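Local coordinates for protein thiosulfate sulfurtransferase (Pseudomonas aeruginosa, PDB 1YT8) that probably transfers sulfur from thiosulfate to cyanide, as rhodaneses do, in a chain built from four rhodanese-like domains, at residues G105-R110 and V515-R520; A125-P130 and G202-L207. One frame throughout, in Å; residues are numbered along the deposited sequence.

Contact 1. Residues G105-R110 and V515-R520; sequences GGELFR and VEQLGR
The ring of Phe109 carries the side chain of Gln517 over one face, while at its edge, near the ring plane, comes the backbone N of Leu518. Here the loop after helix 97-103 of the first rhodanese-like domain lies against the chain's last helix, 514-521. Ring and amide planes are only 24° apart, so the terminal group of Gln517 lies nearly flat over the rim of the ring, and the closest carbon contact is Phe109 CE1 to Gln517 CB at 3.3 Å. With CG of Phe109 anti to its carbonyl carbon, the ring swings from the loop toward the helix. The guanidinium of Arg520 is the other flat group: the carboxyl carbon of Glu516 lies at its edge, in plane, and Glu107 meets it obliquely.

Residues 105-110 leave helix 97-103 through a Schellman motif at Gly105. Leu41 backs the joint, touching both Phe109 and Leu518, and Ala118 of helix 114-127 also packs on Leu518.

Toward solvent the contact is held by charge: Glu107, Arg520 and Glu516 form a salt-bridge network. Arg520 holds Glu516 of its own helix through a weak bond from NH1 to OE2, 3.1 Å. The carboxylate of Glu107 and the guanidinium stand 64° apart, so the grip is a twisted one. Arg520 NH2 reaches Glu107 OE2 at 2.8 Å in a weak, bent bond; the straighter bond, tilted out of both planes, runs from Arg520 NE to the syn side of Glu107 OE1, 3.0 Å with an N-H...O angle of 143°.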
ATOM      1  N   GLY A 105      -6.788   3.059  27.030  1.00 19.40           N
ATOM      2  CA  GLY A 105      -7.544   1.842  26.800  1.00 20.97           C
ATOM      3  C   GLY A 105      -7.732   1.508  25.330  1.00 19.80           C
ATOM      4  O   GLY A 105      -8.465   0.577  24.988  1.00 20.31           O
ATOM      5  N   GLY A 106      -7.071   2.264  24.458  1.00 17.78           N
ATOM      6  CA  GLY A 106      -7.193   2.023  23.032  1.00 17.62           C
ATOM      7  C   GLY A 106      -6.544   0.725  22.598  1.00 17.57           C
ATOM      8  O   GLY A 106      -5.506   0.336  23.126  1.00 17.23           O
ATOM      9  N   GLU A 107      -7.157   0.054  21.628  1.00 16.76           N
ATOM     10  CA  GLU A 107      -6.636  -1.208  21.118  1.00 17.27           C
ATOM     11  C   GLU A 107      -5.456  -0.925  20.189  1.00 16.62           C
ATOM     12  O   GLU A 107      -5.471   0.052  19.445  1.00 17.46           O
ATOM     13  CB  GLU A 107      -7.743  -1.949  20.358  1.00 16.22           C
ATOM     14  CG  GLU A 107      -7.398  -3.373  19.905  1.00 19.77           C
ATOM     15  CD  GLU A 107      -7.245  -4.365  21.059  1.00 21.05           C
ATOM     16  OE1 GLU A 107      -7.711  -4.078  22.181  1.00 19.14           O
ATOM     17  OE2 GLU A 107      -6.668  -5.448  20.836  1.00 19.88           O
ATOM     18  N   LEU A 108      -4.430  -1.771  20.244  1.00 16.23           N
ATOM     19  CA  LEU A 108      -3.259  -1.599  19.388  1.00 15.61           C
ATOM     20  C   LEU A 108      -3.033  -2.832  18.521  1.00 15.33           C
ATOM     21  O   LEU A 108      -3.295  -3.955  18.947  1.00 17.14           O
ATOM     22  CB  LEU A 108      -2.016  -1.304  20.236  1.00 14.43           C
ATOM     23  CG  LEU A 108      -2.000   0.106  20.845  1.00 15.03           C
ATOM     24  CD1 LEU A 108      -0.770   0.283  21.732  1.00 17.10           C
ATOM     25  CD2 LEU A 108      -1.998   1.140  19.720  1.00 15.63           C
ATOM     26  N   PHE A 109      -2.538  -2.613  17.307  1.00 13.90           N
ATOM     27  CA  PHE A 109      -2.307  -3.697  16.359  1.00 14.03           C
ATOM     28  C   PHE A 109      -0.894  -3.685  15.801  1.00 11.57           C
ATOM     29  O   PHE A 109      -0.261  -2.634  15.712  1.00 15.72           O
ATOM     30  CB  PHE A 109      -3.273  -3.561  15.177  1.00 14.58           C
ATOM     31  CG  PHE A 109      -4.725  -3.690  15.545  1.00 12.92           C
ATOM     32  CD1 PHE A 109      -5.406  -4.880  15.318  1.00 12.28           C
ATOM     33  CD2 PHE A 109      -5.419  -2.611  16.085  1.00 13.25           C
ATOM     34  CE1 PHE A 109      -6.764  -4.998  15.619  1.00 12.55           C
ATOM     35  CE2 PHE A 109      -6.780  -2.715  16.393  1.00 15.13           C
ATOM     36  CZ  PHE A 109      -7.454  -3.912  16.158  1.00 13.84           C
ATOM     37  N   ARG A 110      -0.397  -4.854  15.419  1.00 12.33           N
ATOM     38  CA  ARG A 110       0.924  -4.917  14.810  1.00 14.17           C
ATOM     39  C   ARG A 110       0.708  -5.212  13.331  1.00 13.98           C
ATOM     40  O   ARG A 110      -0.435  -5.370  12.886  1.00 11.48           O
ATOM     41  CB  ARG A 110       1.798  -6.003  15.447  1.00 14.63           C
ATOM     42  CG  ARG A 110       1.209  -7.394  15.407  1.00 18.06           C
ATOM     43  CD  ARG A 110       2.266  -8.449  15.728  1.00 22.79           C
ATOM     44  NE  ARG A 110       3.250  -8.576  14.655  1.00 25.17           N
ATOM     45  CZ  ARG A 110       4.455  -8.013  14.658  1.00 28.18           C
ATOM     46  NH1 ARG A 110       4.853  -7.272  15.686  1.00 28.44           N
ATOM     47  NH2 ARG A 110       5.264  -8.187  13.621  1.00 29.17           N
ATOM     48  N   VAL A 515     -10.149 -10.925  14.583  1.00 12.02           N
ATOM     49  CA  VAL A 515     -11.568 -10.676  14.803  1.00 13.62           C
ATOM     50  C   VAL A 515     -11.831 -10.311  16.261  1.00 14.47           C
ATOM     51  O   VAL A 515     -12.636  -9.422  16.556  1.00 15.86           O
ATOM     52  CB  VAL A 515     -12.414 -11.890  14.383  1.00 13.65           C
ATOM     53  CG1 VAL A 515     -13.863 -11.708  14.829  1.00 13.59           C
ATOM     54  CG2 VAL A 515     -12.353 -12.034  12.868  1.00 15.41           C
ATOM     55  N   GLU A 516     -11.139 -10.982  17.174  1.00 15.34           N
ATOM     56  CA  GLU A 516     -11.299 -10.690  18.589  1.00 18.13           C
ATOM     57  C   GLU A 516     -10.851  -9.251  18.856  1.00 17.22           C
ATOM     58  O   GLU A 516     -11.503  -8.522  19.600  1.00 15.94           O
ATOM     59  CB  GLU A 516     -10.473 -11.661  19.434  1.00 20.61           C
ATOM     60  CG  GLU A 516     -10.651 -11.475  20.931  1.00 26.67           C
ATOM     61  CD  GLU A 516      -9.849 -12.475  21.745  1.00 31.83           C
ATOM     62  OE1 GLU A 516      -9.996 -13.692  21.505  1.00 34.43           O
ATOM     63  OE2 GLU A 516      -9.077 -12.045  22.628  1.00 35.29           O
ATOM     64  N   GLN A 517      -9.744  -8.843  18.240  1.00 16.06           N
ATOM     65  CA  GLN A 517      -9.241  -7.481  18.426  1.00 14.20           C
ATOM     66  C   GLN A 517     -10.220  -6.442  17.886  1.00 14.03           C
ATOM     67  O   GLN A 517     -10.394  -5.377  18.485  1.00 15.73           O
ATOM     68  CB  GLN A 517      -7.886  -7.290  17.738  1.00 15.93           C
ATOM     69  CG  GLN A 517      -6.725  -8.024  18.378  1.00 14.55           C
ATOM     70  CD  GLN A 517      -5.403  -7.396  17.999  1.00 16.22           C
ATOM     71  OE1 GLN A 517      -5.004  -6.367  18.558  1.00 18.41           O
ATOM     72  NE2 GLN A 517      -4.726  -7.990  17.027  1.00 14.26           N
ATOM     73  N   LEU A 518     -10.841  -6.740  16.747  1.00 13.89           N
ATOM     74  CA  LEU A 518     -11.820  -5.827  16.155  1.00 14.01           C
ATOM     75  C   LEU A 518     -12.951  -5.588  17.152  1.00 15.48           C
ATOM     76  O   LEU A 518     -13.455  -4.473  17.281  1.00 16.11           O
ATOM     77  CB  LEU A 518     -12.403  -6.417  14.862  1.00 14.00           C
ATOM     78  CG  LEU A 518     -11.518  -6.446  13.610  1.00 13.04           C
ATOM     79  CD1 LEU A 518     -12.290  -7.083  12.457  1.00 10.60           C
ATOM     80  CD2 LEU A 518     -11.098  -5.027  13.237  1.00 13.33           C
ATOM     81  N   GLY A 519     -13.345  -6.646  17.858  1.00 16.13           N
ATOM     82  CA  GLY A 519     -14.405  -6.520  18.841  1.00 16.30           C
ATOM     83  C   GLY A 519     -13.996  -5.582  19.960  1.00 18.63           C
ATOM     84  O   GLY A 519     -14.803  -4.790  20.443  1.00 17.70           O
ATOM     85  N   ARG A 520     -12.737  -5.663  20.376  1.00 18.17           N
ATOM     86  CA  ARG A 520     -12.253  -4.801  21.443  1.00 19.36           C
ATOM     87  C   ARG A 520     -12.140  -3.351  20.986  1.00 19.75           C
ATOM     88  O   ARG A 520     -12.396  -2.434  21.768  1.00 19.56           O
ATOM     89  CB  ARG A 520     -10.902  -5.297  21.976  1.00 22.55           C
ATOM     90  CG  ARG A 520     -10.987  -6.617  22.739  1.00 25.66           C
ATOM     91  CD  ARG A 520      -9.928  -6.698  23.831  1.00 30.31           C
ATOM     92  NE  ARG A 520      -8.570  -6.762  23.303  1.00 32.94           N
ATOM     93  CZ  ARG A 520      -7.999  -7.867  22.830  1.00 35.97           C
ATOM     94  NH1 ARG A 520      -8.669  -9.011  22.821  1.00 37.01           N
ATOM     95  NH2 ARG A 520      -6.754  -7.829  22.367  1.00 35.30           N
TER

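Contact 2. Residues A125-P130 and G202-L207; sequences AERHTP and GTQSLL
Gln204 lays its amide against two neighbours at once, one face of the Arg127 guanidinium and the side chain of Thr129. The Arg127 and Gln204 side chains cross at about a right angle with their planes 55° apart, and the amide end of Gln204 sits over the guanidinium. The CB of Arg127 also packs on this amide. Arg127 folds back through bends at chi2 and chi3, and its NH1 is hydrogen-bonded to Asn208.

Thr129 is buried. Its CG2, anti to the backbone N, points at the helix and meets Thr203 CG2 at 3.6 Å, methyl against methyl. The hydroxyl of Thr203 is turned back to its own helix, where it bonds to the carbonyl of Ser199.

Helix 114-127 ends here, His128 breaks it with positive phi, and the chain passes through Thr129 and Pro130 into strand 131-132, an outer strand of the five-stranded parallel sheet (order 1-5-4-2-3) of the second rhodanese-like unit. Pro130 already pairs by backbone with Ala217 of the adjacent strand 215-218. Helix 197-208, which begins within the sulfite-binding run Cys193 to Arg198, packs on the sheet through Thr203, which touches Val215, Ala217 and Val191, and Val123 of helix 114-127 lies against both Thr129 and Gln204.

One turn beyond Thr203, Leu207 meets the proline ring tip to tip, Pro130 CD to Leu207 CD1 at 3.6 Å.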
ATOM      1  N   ALA A 125     -15.076 -15.613   9.016  1.00 15.70           N
ATOM      2  CA  ALA A 125     -15.811 -15.917  10.241  1.00 16.90           C
ATOM      3  C   ALA A 125     -17.324 -15.845  10.021  1.00 18.07           C
ATOM      4  O   ALA A 125     -18.078 -16.686  10.520  1.00 18.43           O
ATOM      5  CB  ALA A 125     -15.396 -14.952  11.348  1.00 15.96           C
ATOM      6  N   GLU A 126     -17.763 -14.847   9.261  1.00 16.48           N
ATOM      7  CA  GLU A 126     -19.186 -14.649   8.999  1.00 17.08           C
ATOM      8  C   GLU A 126     -19.782 -15.497   7.884  1.00 17.57           C
ATOM      9  O   GLU A 126     -20.916 -15.964   7.997  1.00 18.03           O
ATOM     10  CB  GLU A 126     -19.460 -13.175   8.684  1.00 19.07           C
ATOM     11  CG  GLU A 126     -19.174 -12.227   9.838  1.00 21.12           C
ATOM     12  CD  GLU A 126     -20.012 -12.537  11.059  1.00 24.72           C
ATOM     13  OE1 GLU A 126     -21.254 -12.485  10.955  1.00 25.09           O
ATOM     14  OE2 GLU A 126     -19.428 -12.835  12.122  1.00 27.67           O
ATOM     15  N   ARG A 127     -19.032 -15.688   6.805  1.00 15.18           N
ATOM     16  CA  ARG A 127     -19.540 -16.454   5.669  1.00 15.44           C
ATOM     17  C   ARG A 127     -19.008 -17.879   5.574  1.00 15.59           C
ATOM     18  O   ARG A 127     -19.427 -18.645   4.701  1.00 16.12           O
ATOM     19  CB  ARG A 127     -19.237 -15.707   4.365  1.00 16.43           C
ATOM     20  CG  ARG A 127     -19.878 -14.323   4.275  1.00 17.67           C
ATOM     21  CD  ARG A 127     -21.399 -14.398   4.436  1.00 22.15           C
ATOM     22  NE  ARG A 127     -22.009 -15.267   3.436  1.00 28.47           N
ATOM     23  CZ  ARG A 127     -22.039 -15.009   2.130  1.00 31.91           C
ATOM     24  NH1 ARG A 127     -21.497 -13.896   1.652  1.00 35.01           N
ATOM     25  NH2 ARG A 127     -22.601 -15.874   1.296  1.00 34.40           N
ATOM     26  N   HIS A 128     -18.095 -18.233   6.471  1.00 14.76           N
ATOM     27  CA  HIS A 128     -17.501 -19.568   6.473  1.00 16.99           C
ATOM     28  C   HIS A 128     -16.929 -19.889   5.094  1.00 14.74           C
ATOM     29  O   HIS A 128     -17.105 -20.992   4.578  1.00 14.63           O
ATOM     30  CB  HIS A 128     -18.556 -20.607   6.861  1.00 19.63           C
ATOM     31  CG  HIS A 128     -19.269 -20.281   8.135  1.00 24.26           C
ATOM     32  ND1 HIS A 128     -18.620 -20.196   9.347  1.00 28.48           N
ATOM     33  CD2 HIS A 128     -20.563 -19.966   8.376  1.00 26.71           C
ATOM     34  CE1 HIS A 128     -19.484 -19.842  10.282  1.00 28.05           C
ATOM     35  NE2 HIS A 128     -20.670 -19.694   9.719  1.00 28.14           N
ATOM     36  N   THR A 129     -16.244 -18.909   4.509  1.00 13.48           N
ATOM     37  CA  THR A 129     -15.631 -19.058   3.190  1.00 13.89           C
ATOM     38  C   THR A 129     -14.860 -20.375   3.114  1.00 12.94           C
ATOM     39  O   THR A 129     -13.955 -20.623   3.914  1.00 13.99           O
ATOM     40  CB  THR A 129     -14.680 -17.883   2.910  1.00 12.67           C
ATOM     41  OG1 THR A 129     -15.353 -16.655   3.215  1.00 14.90           O
ATOM     42  CG2 THR A 129     -14.252 -17.873   1.445  1.00 11.72           C
ATOM     43  N   PRO A 130     -15.201 -21.231   2.137  1.00 15.08           N
ATOM     44  CA  PRO A 130     -14.554 -22.534   1.955  1.00 15.48           C
ATOM     45  C   PRO A 130     -13.047 -22.466   1.768  1.00 14.54           C
ATOM     46  O   PRO A 130     -12.530 -21.527   1.158  1.00 13.55           O
ATOM     47  CB  PRO A 130     -15.240 -23.093   0.709  1.00 16.44           C
ATOM     48  CG  PRO A 130     -16.561 -22.406   0.695  1.00 19.93           C
ATOM     49  CD  PRO A 130     -16.192 -21.001   1.073  1.00 15.25           C
ATOM     50  N   GLY A 202     -10.861 -13.161  -2.412  1.00  9.61           N
ATOM     51  CA  GLY A 202     -11.017 -13.643  -3.772  1.00 10.93           C
ATOM     52  C   GLY A 202     -12.022 -14.777  -3.878  1.00 11.36           C
ATOM     53  O   GLY A 202     -12.844 -14.812  -4.794  1.00 12.13           O
ATOM     54  N   THR A 203     -11.956 -15.717  -2.943  1.00 11.28           N
ATOM     55  CA  THR A 203     -12.881 -16.843  -2.953  1.00 11.99           C
ATOM     56  C   THR A 203     -14.301 -16.347  -2.714  1.00 11.59           C
ATOM     57  O   THR A 203     -15.226 -16.727  -3.430  1.00 13.13           O
ATOM     58  CB  THR A 203     -12.514 -17.875  -1.872  1.00 11.84           C
ATOM     59  OG1 THR A 203     -11.206 -18.396  -2.139  1.00 12.60           O
ATOM     60  CG2 THR A 203     -13.514 -19.028  -1.863  1.00 12.20           C
ATOM     61  N   GLN A 204     -14.470 -15.480  -1.722  1.00 11.76           N
ATOM     62  CA  GLN A 204     -15.797 -14.967  -1.417  1.00 11.84           C
ATOM     63  C   GLN A 204     -16.317 -14.074  -2.546  1.00 11.88           C
ATOM     64  O   GLN A 204     -17.525 -13.988  -2.760  1.00 11.94           O
ATOM     65  CB  GLN A 204     -15.796 -14.220  -0.075  1.00 12.36           C
ATOM     66  CG  GLN A 204     -17.212 -13.995   0.482  1.00 11.21           C
ATOM     67  CD  GLN A 204     -17.990 -15.299   0.669  1.00 11.79           C
ATOM     68  OE1 GLN A 204     -19.143 -15.418   0.243  1.00 16.77           O
ATOM     69  NE2 GLN A 204     -17.365 -16.277   1.312  1.00 10.22           N
ATOM     70  N   SER A 205     -15.415 -13.415  -3.274  1.00 13.34           N
ATOM     71  CA  SER A 205     -15.832 -12.569  -4.398  1.00 11.25           C
ATOM     72  C   SER A 205     -16.536 -13.436  -5.441  1.00 11.85           C
ATOM     73  O   SER A 205     -17.597 -13.077  -5.960  1.00 12.00           O
ATOM     74  CB  SER A 205     -14.626 -11.902  -5.073  1.00  9.85           C
ATOM     75  OG  SER A 205     -14.039 -10.910  -4.256  1.00 13.12           O
ATOM     76  N   LEU A 206     -15.926 -14.576  -5.747  1.00 11.59           N
ATOM     77  CA  LEU A 206     -16.473 -15.504  -6.730  1.00 13.71           C
ATOM     78  C   LEU A 206     -17.803 -16.095  -6.273  1.00 14.24           C
ATOM     79  O   LEU A 206     -18.708 -16.303  -7.085  1.00 16.11           O
ATOM     80  CB  LEU A 206     -15.459 -16.621  -7.019  1.00 12.82           C
ATOM     81  CG  LEU A 206     -14.179 -16.165  -7.730  1.00 15.02           C
ATOM     82  CD1 LEU A 206     -13.191 -17.323  -7.805  1.00 18.26           C
ATOM     83  CD2 LEU A 206     -14.517 -15.653  -9.125  1.00 16.23           C
ATOM     84  N   LEU A 207     -17.925 -16.369  -4.979  1.00 14.95           N
ATOM     85  CA  LEU A 207     -19.165 -16.920  -4.447  1.00 15.54           C
ATOM     86  C   LEU A 207     -20.253 -15.857  -4.494  1.00 15.57           C
ATOM     87  O   LEU A 207     -21.382 -16.138  -4.888  1.00 16.33           O
ATOM     88  CB  LEU A 207     -18.966 -17.394  -3.009  1.00 14.47           C
ATOM     89  CG  LEU A 207     -18.031 -18.595  -2.863  1.00 18.33           C
ATOM     90  CD1 LEU A 207     -17.718 -18.847  -1.397  1.00 16.13           C
ATOM     91  CD2 LEU A 207     -18.692 -19.810  -3.504  1.00 18.65           C
TER

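Overall arrangement
From the N terminus, the chain builds the first parallel sheet, leaves helix 97-103 and enters the loop 105-110, half of contact 1. Helix 114-127 follows and leads into 125-130, the first half of contact 2. Contact 2 closes 72 residues later on helix 197-208, a loop that takes in most of the second sheet and its helices. Two further rhodanese-like domains pass before helix 514-521 closes contact 1, 405 residues on. Contact 2 is nested inside the loop that contact 1 closes. Their centres lie about 23 Å apart, and helix 114-127 runs from one contact to the other. Contact 1 ties the C-terminal helix to the first domain; contact 2 ties the end of helix 114-127 and the start of the second sheet to helix 197-208.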